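Long-range contact in alkaline phosphatase D (Bacillus subtilis, PDB 2YEQ), which hydrolyses phosphate esters, acting as a phosphodiesterase and alkaline phosphatase with iron and calcium in its active site: residues N274-Q285 and R303-L314. Residues are numbered along the deposited sequence; the frame is centred on the assembly and turned at random.
With NA (sodium ion), chain B; EDO (1,2-ethanediol), chain L.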
loop_
_atom_site.group_PDB
_atom_site.type_symbol
_atom_site.label_atom_id
_atom_site.label_comp_id
_atom_site.label_asym_id
_atom_site.label_seq_id
_atom_site.Cartn_x
_atom_site.Cartn_y
_atom_site.Cartn_z
ATOM N N ASN A 274 9.887 -4.671 -7.742
ATOM C CA ASN A 274 10.256 -5.383 -6.522
ATOM C C ASN A 274 9.328 -4.901 -5.439
ATOM O O ASN A 274 9.457 -3.775 -4.970
ATOM C CB ASN A 274 11.707 -5.068 -6.157
ATOM C CG ASN A 274 12.675 -5.434 -7.277
ATOM O OD1 ASN A 274 13.002 -6.603 -7.478
ATOM N ND2 ASN A 274 13.047 -4.436 -8.082
ATOM N N VAL A 275 8.377 -5.754 -5.068
ATOM C CA VAL A 275 7.417 -5.449 -4.021
ATOM C C VAL A 275 8.021 -5.933 -2.675
ATOM O O VAL A 275 8.208 -7.125 -2.479
ATOM C CB VAL A 275 6.057 -6.158 -4.304
ATOM C CG1 VAL A 275 5.060 -5.818 -3.249
ATOM C CG2 VAL A 275 5.515 -5.739 -5.715
ATOM N N LEU A 276 8.336 -4.990 -1.794
ATOM C CA LEU A 276 9.078 -5.271 -0.589
ATOM C C LEU A 276 8.151 -5.434 0.618
ATOM O O LEU A 276 6.933 -5.051 0.595
ATOM C CB LEU A 276 10.063 -4.141 -0.300
ATOM C CG LEU A 276 11.008 -3.727 -1.443
ATOM C CD1 LEU A 276 12.009 -2.659 -0.952
ATOM C CD2 LEU A 276 11.710 -4.918 -2.063
ATOM N N ASP A 277 8.751 -5.990 1.671
ATOM C CA ASP A 277 8.130 -6.139 2.989
ATOM C C ASP A 277 9.127 -5.652 4.026
ATOM O O ASP A 277 10.075 -6.356 4.368
ATOM C CB ASP A 277 7.744 -7.614 3.167
ATOM C CG ASP A 277 7.039 -7.914 4.514
ATOM O OD1 ASP A 277 6.930 -7.026 5.384
ATOM O OD2 ASP A 277 6.594 -9.071 4.643
ATOM N N THR A 278 8.920 -4.429 4.502
ATOM C CA THR A 278 9.829 -3.794 5.422
ATOM C C THR A 278 9.349 -3.873 6.877
ATOM O O THR A 278 9.905 -3.193 7.733
ATOM C CB THR A 278 10.075 -2.310 5.033
ATOM O OG1 THR A 278 8.836 -1.567 5.068
ATOM C CG2 THR A 278 10.732 -2.214 3.601
ATOM N N ARG A 279 8.301 -4.664 7.134
ATOM C CA ARG A 279 7.804 -4.908 8.494
ATOM C C ARG A 279 8.163 -6.259 9.054
ATOM O O ARG A 279 8.524 -6.344 10.230
ATOM C CB ARG A 279 6.272 -4.807 8.571
ATOM C CG ARG A 279 5.760 -3.410 8.558
ATOM C CD ARG A 279 6.094 -2.609 9.760
ATOM N NE ARG A 279 5.831 -1.205 9.488
ATOM C CZ ARG A 279 6.251 -0.173 10.208
ATOM N NH1 ARG A 279 6.952 -0.332 11.349
ATOM N NH2 ARG A 279 5.976 1.050 9.791
ATOM N N GLN A 280 7.969 -7.312 8.269
ATOM C CA GLN A 280 7.947 -8.674 8.808
ATOM C C GLN A 280 9.318 -9.163 9.378
ATOM O O GLN A 280 9.364 -10.087 10.235
ATOM C CB GLN A 280 7.463 -9.639 7.739
ATOM C CG GLN A 280 7.221 -11.066 8.237
ATOM C CD GLN A 280 6.613 -11.965 7.197
ATOM O OE1 GLN A 280 6.222 -11.526 6.080
ATOM N NE2 GLN A 280 6.508 -13.223 7.537
ATOM N N TYR A 281 10.400 -8.582 8.859
ATOM C CA TYR A 281 11.750 -9.021 9.160
ATOM C C TYR A 281 12.618 -7.941 9.784
ATOM O O TYR A 281 13.757 -8.219 10.156
ATOM C CB TYR A 281 12.434 -9.533 7.903
ATOM C CG TYR A 281 11.558 -10.368 7.015
ATOM C CD1 TYR A 281 11.262 -11.692 7.321
ATOM C CD2 TYR A 281 11.008 -9.824 5.852
ATOM C CE1 TYR A 281 10.440 -12.449 6.498
ATOM C CE2 TYR A 281 10.205 -10.563 5.033
ATOM C CZ TYR A 281 9.911 -11.877 5.344
ATOM O OH TYR A 281 9.099 -12.592 4.469
ATOM N N ARG A 282 12.093 -6.736 9.952
ATOM C CA ARG A 282 12.918 -5.639 10.380
ATOM C C ARG A 282 13.344 -5.719 11.852
ATOM O O ARG A 282 12.594 -6.229 12.713
ATOM C CB ARG A 282 12.239 -4.295 10.133
ATOM C CG ARG A 282 10.961 -4.050 10.916
ATOM C CD ARG A 282 10.812 -2.618 11.286
ATOM N NE ARG A 282 10.303 -1.832 10.170
ATOM C CZ ARG A 282 10.171 -0.518 10.180
ATOM N NH1 ARG A 282 10.586 0.206 11.222
ATOM N NH2 ARG A 282 9.616 0.090 9.127
ATOM N N ASP A 283 14.509 -5.135 12.127
ATOM C CA ASP A 283 14.938 -4.896 13.494
ATOM C C ASP A 283 14.139 -3.758 14.100
ATOM O O ASP A 283 13.534 -2.946 13.385
ATOM C CB ASP A 283 16.431 -4.587 13.545
ATOM C CG ASP A 283 17.295 -5.822 13.310
ATOM O OD1 ASP A 283 16.858 -6.962 13.620
ATOM O OD2 ASP A 283 18.425 -5.660 12.799
ATOM N N ASP A 284 14.166 -3.697 15.429
ATOM C CA ASP A 284 13.396 -2.752 16.212
ATOM C C ASP A 284 13.858 -1.353 15.887
ATOM O O ASP A 284 15.051 -1.135 15.598
ATOM C CB ASP A 284 13.628 -3.042 17.707
ATOM C CG ASP A 284 12.551 -2.501 18.611
ATOM O OD1 ASP A 284 11.440 -2.070 18.155
ATOM O OD2 ASP A 284 12.852 -2.491 19.838
ATOM N N GLN A 285 12.934 -0.403 15.958
ATOM C CA GLN A 285 13.284 1.004 15.824
ATOM C C GLN A 285 14.242 1.471 16.955
ATOM O O GLN A 285 14.037 1.167 18.136
ATOM C CB GLN A 285 12.053 1.898 15.808
ATOM C CG GLN A 285 11.036 1.564 14.696
ATOM C CD GLN A 285 9.979 0.584 15.149
ATOM O OE1 GLN A 285 10.166 -0.097 16.181
ATOM N NE2 GLN A 285 8.857 0.484 14.395
ATOM N N ARG A 303 22.046 -3.590 11.763
ATOM C CA ARG A 303 20.596 -3.475 11.773
ATOM C C ARG A 303 20.038 -3.541 10.363
ATOM O O ARG A 303 20.635 -2.967 9.437
ATOM C CB ARG A 303 20.179 -2.197 12.434
ATOM C CG ARG A 303 20.354 -2.249 13.943
ATOM C CD ARG A 303 20.051 -0.941 14.585
ATOM N NE ARG A 303 18.622 -0.651 14.571
ATOM C CZ ARG A 303 18.026 0.346 13.912
ATOM N NH1 ARG A 303 18.723 1.194 13.159
ATOM N NH2 ARG A 303 16.706 0.492 13.991
ATOM N N THR A 304 18.924 -4.266 10.221
ATOM C CA THR A 304 18.296 -4.570 8.940
ATOM C C THR A 304 16.833 -4.097 8.930
ATOM O O THR A 304 16.193 -4.000 9.994
ATOM C CB THR A 304 18.359 -6.075 8.659
ATOM O OG1 THR A 304 17.994 -6.314 7.301
ATOM C CG2 THR A 304 17.438 -6.913 9.637
ATOM N N LEU A 305 16.343 -3.748 7.737
ATOM C CA LEU A 305 14.898 -3.540 7.494
ATOM C C LEU A 305 14.358 -4.750 6.775
ATOM O O LEU A 305 13.268 -5.227 7.083
ATOM C CB LEU A 305 14.616 -2.328 6.598
ATOM C CG LEU A 305 14.181 -0.993 7.158
ATOM C CD1 LEU A 305 14.008 -0.026 5.957
ATOM C CD2 LEU A 305 12.899 -1.044 7.991
ATOM N N LEU A 306 15.118 -5.247 5.799
ATOM C CA LEU A 306 14.619 -6.239 4.874
ATOM C C LEU A 306 14.855 -7.636 5.355
ATOM O O LEU A 306 14.160 -8.576 4.912
ATOM C CB LEU A 306 15.312 -6.112 3.515
ATOM C CG LEU A 306 15.180 -4.803 2.751
ATOM C CD1 LEU A 306 16.012 -4.877 1.450
ATOM C CD2 LEU A 306 13.684 -4.491 2.476
ATOM N N GLY A 307 15.870 -7.801 6.210
ATOM C CA GLY A 307 16.387 -9.121 6.514
ATOM C C GLY A 307 17.323 -9.566 5.420
ATOM O O GLY A 307 17.230 -9.091 4.271
ATOM N N LYS A 308 18.204 -10.508 5.756
ATOM C CA LYS A 308 19.302 -10.895 4.878
ATOM C C LYS A 308 18.833 -11.504 3.573
ATOM O O LYS A 308 19.375 -11.176 2.526
ATOM C CB LYS A 308 20.252 -11.879 5.582
ATOM C CG LYS A 308 21.364 -12.467 4.681
ATOM C CD LYS A 308 22.769 -12.091 5.157
ATOM C CE LYS A 308 23.099 -10.620 4.868
ATOM N NZ LYS A 308 24.280 -10.466 3.955
ATOM N N GLU A 309 17.846 -12.389 3.635
ATOM C CA GLU A 309 17.362 -13.096 2.447
ATOM C C GLU A 309 16.704 -12.138 1.451
ATOM O O GLU A 309 16.960 -12.217 0.258
ATOM C CB GLU A 309 16.334 -14.161 2.808
ATOM C CG GLU A 309 16.747 -15.574 2.490
ATOM C CD GLU A 309 16.974 -16.390 3.750
ATOM O OE1 GLU A 309 17.828 -15.983 4.576
ATOM O OE2 GLU A 309 16.289 -17.423 3.919
ATOM N N GLN A 310 15.835 -11.260 1.954
ATOM C CA GLN A 310 15.148 -10.320 1.096
ATOM C C GLN A 310 16.137 -9.333 0.486
ATOM O O GLN A 310 15.966 -8.910 -0.663
ATOM C CB GLN A 310 14.087 -9.566 1.861
ATOM C CG GLN A 310 13.262 -8.658 0.984
ATOM C CD GLN A 310 12.145 -7.972 1.719
ATOM O OE1 GLN A 310 12.046 -8.007 2.972
ATOM N NE2 GLN A 310 11.301 -7.326 0.968
ATOM N N GLU A 311 17.135 -8.932 1.269
ATOM C CA GLU A 311 18.178 -8.044 0.765
ATOM C C GLU A 311 18.904 -8.674 -0.431
ATOM O O GLU A 311 19.101 -8.013 -1.462
ATOM C CB GLU A 311 19.167 -7.692 1.870
ATOM C CG GLU A 311 20.099 -6.549 1.510
ATOM C CD GLU A 311 21.106 -6.261 2.613
ATOM O OE1 GLU A 311 22.095 -7.009 2.685
ATOM O OE2 GLU A 311 20.919 -5.287 3.382
ATOM N N GLN A 312 19.286 -9.938 -0.295
ATOM C CA GLN A 312 20.021 -10.629 -1.334
ATOM C C GLN A 312 19.137 -10.863 -2.566
ATOM O O GLN A 312 19.600 -10.752 -3.708
ATOM C CB GLN A 312 20.588 -11.956 -0.825
ATOM C CG GLN A 312 21.488 -12.687 -1.825
ATOM C CD GLN A 312 22.680 -11.832 -2.301
ATOM O OE1 GLN A 312 22.877 -11.610 -3.512
ATOM N NE2 GLN A 312 23.469 -11.332 -1.340
ATOM N N TRP A 313 17.880 -11.218 -2.326
ATOM C CA TRP A 313 16.905 -11.390 -3.389
ATOM C C TRP A 313 16.752 -10.085 -4.169
ATOM O O TRP A 313 16.718 -10.086 -5.385
ATOM C CB TRP A 313 15.573 -11.857 -2.772
ATOM C CG TRP A 313 14.326 -11.701 -3.611
ATOM C CD1 TRP A 313 13.800 -12.607 -4.490
ATOM C CD2 TRP A 313 13.428 -10.578 -3.604
ATOM N NE1 TRP A 313 12.634 -12.102 -5.038
ATOM C CE2 TRP A 313 12.385 -10.868 -4.501
ATOM C CE3 TRP A 313 13.391 -9.376 -2.904
ATOM C CZ2 TRP A 313 11.331 -9.999 -4.716
ATOM C CZ3 TRP A 313 12.349 -8.522 -3.126
ATOM C CH2 TRP A 313 11.337 -8.833 -4.037
ATOM N N LEU A 314 16.677 -8.971 -3.466
ATOM C CA LEU A 314 16.522 -7.685 -4.107
ATOM C C LEU A 314 17.734 -7.347 -4.968
ATOM O O LEU A 314 17.575 -6.875 -6.101
ATOM C CB LEU A 314 16.317 -6.591 -3.077
ATOM C CG LEU A 314 16.238 -5.158 -3.579
ATOM C CD1 LEU A 314 15.080 -4.974 -4.599
ATOM C CD2 LEU A 314 16.091 -4.191 -2.417
HETATM NA NA NA B . 9.682 -0.732 18.448
HETATM C C1 EDO L . 17.557 -2.809 16.499
HETATM O O1 EDO L . 17.413 -1.533 17.134
HETATM C C2 EDO L . 16.888 -3.894 17.317
HETATM O O2 EDO L . 16.649 -5.047 16.546
HETATM O O HOH W 1 10.972 -6.618 6.968
HETATM O O HOH W 2 11.318 0.765 19.179
HETATM O O HOH W 3 8.962 -1.275 20.550
HETATM O O HOH W 4 8.026 -2.048 17.664
HETATM O O HOH W 5 8.146 1.004 18.278
#
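L276 wedges its CD2 methyl between two side chains of the helix that begins after G307, meeting the rim of the W313 indole at CZ3 (3.8 Å) and, more loosely, L314 CD1. L314 CD1 lies crosswise against N274, 3.6 Å from N274 CG, and L306 CD2 bears on T278 CG2. Next along, Y281 lays its CB and CD2 against the carbonyl of L306, and G307 fits where a side chain would crowd Y281 CB. This is a beta-alpha-beta crossover in the calcineurin-like phosphatase domain: strand 271-275 runs out into the loop, and helix 308-320 leads back to the parallel neighbour 325-329. One water joins D277 O, L305 O and Y281 N. R282's guanidinium is a flat filling, with L305 CD2 on one face and R279 NH1 on the other, D350 salt-bridging both arginines; NE donates in plane to T278 O. D283 N reaches T304 O at 2.9 Å, while D283 OD2 takes T304 N from above the carboxylate plane. R303 bends at chi3 (72°), bringing NH2 nearly straight onto D284 O (2.8 Å, 173°); an alanine here would probably leave D284 O and G354 O without their arginine partner, removing one tie to the loop whose D284 and Q285 bind sodium.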